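Local coordinates for penicillin-binding protein 2B (Streptococcus pneumoniae, PDB 2WAD) that probably forms peptide cross-links between neighbouring glycan strands of cell-wall peptidoglycan as a penicillin-binding transpeptidase of the elongation machinery, at residues G476-R479 with S480-E484. Residues are numbered along the deposited sequence; the frame is centred on the assembly and turned at random.
Sequences GKLR and STFGE. Unlike the reference sequence in segment 476-479: G476 (reference Glu).
L478 and F482 meet one helical turn apart, the branched end of the leucine lying against the ring's outer part: L478 CG is 3.6 Å from F482 CE2, and L478 CD1 3.7 Å from F482 CZ. The leucine gets there with CG anti to its own N (chi1 -176°), which swings the branched end out from the helix, while the F482 ring leans back to meet it. L478 O sits over one face of the ring, 3.5 Å from F482 CG, while accepting a nearly straight bond, in the carbonyl plane, from F482 N at 3.0 Å. T481 N likewise bonds K477 O (3.1 Å) and G483 N bonds R479 O (2.9 Å); the S480 N to G476 O bond is more bent, at 136°. Further out, helices 389-398 and 509-515 bury the apolar pair, through T392, A391, F512 and N515. The hydroxyl of T481 bonds E398 and S395, and R479 forms a salt bridge with D521. This is a regular alpha-helix with an i, i+4 Leu-Phe contact, packed by its L478/F482 side against the helix that probably starts at the transpeptidase SxxK motif; the F482 side chain lies about 11 Å from that of S386, the probable acyl-ester serine.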
ATOM      1  N   GLY A 476      16.655  -5.960  23.216  1.00 40.56           N
ATOM      2  CA  GLY A 476      17.209  -5.696  21.885  1.00 39.04           C
ATOM      3  C   GLY A 476      17.508  -6.953  21.088  1.00 39.21           C
ATOM      4  O   GLY A 476      17.307  -7.008  19.866  1.00 38.11           O
ATOM      5  N   LYS A 477      18.022  -7.970  21.771  1.00 37.71           N
ATOM      6  CA  LYS A 477      18.364  -9.217  21.097  1.00 38.71           C
ATOM      7  C   LYS A 477      17.124  -9.994  20.653  1.00 39.57           C
ATOM      8  O   LYS A 477      17.129 -10.602  19.579  1.00 39.02           O
ATOM      9  CB  LYS A 477      19.217 -10.097  22.000  1.00 39.79           C
ATOM     10  CG  LYS A 477      20.660  -9.653  22.160  1.00 43.90           C
ATOM     11  CD  LYS A 477      21.354 -10.499  23.227  1.00 43.66           C
ATOM     12  CE  LYS A 477      22.763  -9.972  23.514  1.00 54.35           C
ATOM     13  NZ  LYS A 477      23.617 -10.984  24.207  1.00 52.44           N
ATOM     14  N   LEU A 478      16.097  -9.998  21.505  1.00 37.99           N
ATOM     15  CA  LEU A 478      14.812 -10.610  21.190  1.00 35.98           C
ATOM     16  C   LEU A 478      14.191  -9.925  19.979  1.00 36.13           C
ATOM     17  O   LEU A 478      13.837 -10.606  19.011  1.00 34.67           O
ATOM     18  CB  LEU A 478      13.854 -10.544  22.404  1.00 35.56           C
ATOM     19  CG  LEU A 478      12.488 -11.240  22.250  1.00 34.77           C
ATOM     20  CD1 LEU A 478      12.627 -12.790  22.219  1.00 33.37           C
ATOM     21  CD2 LEU A 478      11.500 -10.829  23.345  1.00 34.51           C
ATOM     22  N   ARG A 479      14.064  -8.592  20.036  1.00 34.22           N
ATOM     23  CA  ARG A 479      13.439  -7.824  18.963  1.00 31.58           C
ATOM     24  C   ARG A 479      14.234  -7.885  17.660  1.00 35.82           C
ATOM     25  O   ARG A 479      13.691  -7.762  16.542  1.00 34.48           O
ATOM     26  CB  ARG A 479      13.196  -6.367  19.367  1.00 34.98           C
ATOM     27  CG  ARG A 479      12.147  -6.122  20.456  1.00 31.36           C
ATOM     28  CD  ARG A 479      11.996  -4.624  20.746  1.00 29.35           C
ATOM     29  NE  ARG A 479      10.695  -4.301  21.337  1.00 34.51           N
ATOM     30  CZ  ARG A 479      10.439  -3.246  22.102  1.00 37.16           C
ATOM     31  NH1 ARG A 479      11.403  -2.366  22.385  1.00 32.55           N
ATOM     32  NH2 ARG A 479       9.213  -3.053  22.578  1.00 31.74           N
ATOM     33  N   SER A 480      15.532  -8.117  17.796  1.00 35.27           N
ATOM     34  CA  SER A 480      16.363  -8.288  16.608  1.00 35.40           C
ATOM     35  C   SER A 480      16.064  -9.595  15.894  1.00 35.30           C
ATOM     36  O   SER A 480      15.902  -9.627  14.661  1.00 34.94           O
ATOM     37  CB  SER A 480      17.857  -8.105  16.940  1.00 35.76           C
ATOM     38  OG  SER A 480      18.691  -8.720  15.974  1.00 37.66           O
ATOM     39  N   THR A 481      16.010 -10.690  16.646  1.00 34.32           N
ATOM     40  CA  THR A 481      15.497 -11.928  16.049  1.00 32.34           C
ATOM     41  C   THR A 481      14.098 -11.781  15.451  1.00 32.08           C
ATOM     42  O   THR A 481      13.865 -12.193  14.324  1.00 34.77           O
ATOM     43  CB  THR A 481      15.465 -13.087  17.059  1.00 32.16           C
ATOM     44  OG1 THR A 481      16.731 -13.147  17.729  1.00 34.41           O
ATOM     45  CG2 THR A 481      15.192 -14.402  16.323  1.00 33.70           C
ATOM     46  N   PHE A 482      13.140 -11.258  16.215  1.00 34.41           N
ATOM     47  CA  PHE A 482      11.809 -10.962  15.672  1.00 33.41           C
ATOM     48  C   PHE A 482      11.870 -10.212  14.326  1.00 35.09           C
ATOM     49  O   PHE A 482      11.238 -10.636  13.351  1.00 34.23           O
ATOM     50  CB  PHE A 482      11.000 -10.157  16.697  1.00 35.29           C
ATOM     51  CG  PHE A 482      10.535 -10.964  17.901  1.00 33.76           C
ATOM     52  CD1 PHE A 482      10.516 -12.350  17.881  1.00 39.00           C
ATOM     53  CD2 PHE A 482      10.095 -10.331  19.049  1.00 34.31           C
ATOM     54  CE1 PHE A 482      10.086 -13.086  18.984  1.00 43.36           C
ATOM     55  CE2 PHE A 482       9.623 -11.062  20.144  1.00 42.59           C
ATOM     56  CZ  PHE A 482       9.633 -12.450  20.127  1.00 37.37           C
ATOM     57  N   GLY A 483      12.644  -9.127  14.261  1.00 32.94           N
ATOM     58  CA  GLY A 483      12.897  -8.399  13.019  1.00 32.22           C
ATOM     59  C   GLY A 483      13.452  -9.231  11.870  1.00 35.86           C
ATOM     60  O   GLY A 483      13.116  -8.988  10.705  1.00 34.60           O
ATOM     61  N   GLU A 484      14.256 -10.252  12.172  1.00 35.70           N
ATOM     62  CA  GLU A 484      14.715 -11.179  11.128  1.00 37.11           C
ATOM     63  C   GLU A 484      13.581 -11.909  10.402  1.00 35.39           C
ATOM     64  O   GLU A 484      13.776 -12.440   9.303  1.00 34.30           O
ATOM     65  CB  GLU A 484      15.660 -12.228  11.707  1.00 36.32           C
ATOM     66  CG  GLU A 484      17.027 -11.692  12.127  1.00 39.74           C
ATOM     67  CD  GLU A 484      17.915 -12.833  12.589  1.00 40.78           C
ATOM     68  OE1 GLU A 484      17.807 -13.248  13.752  1.00 42.94           O
ATOM     69  OE2 GLU A 484      18.711 -13.346  11.787  1.00 46.03           O
TER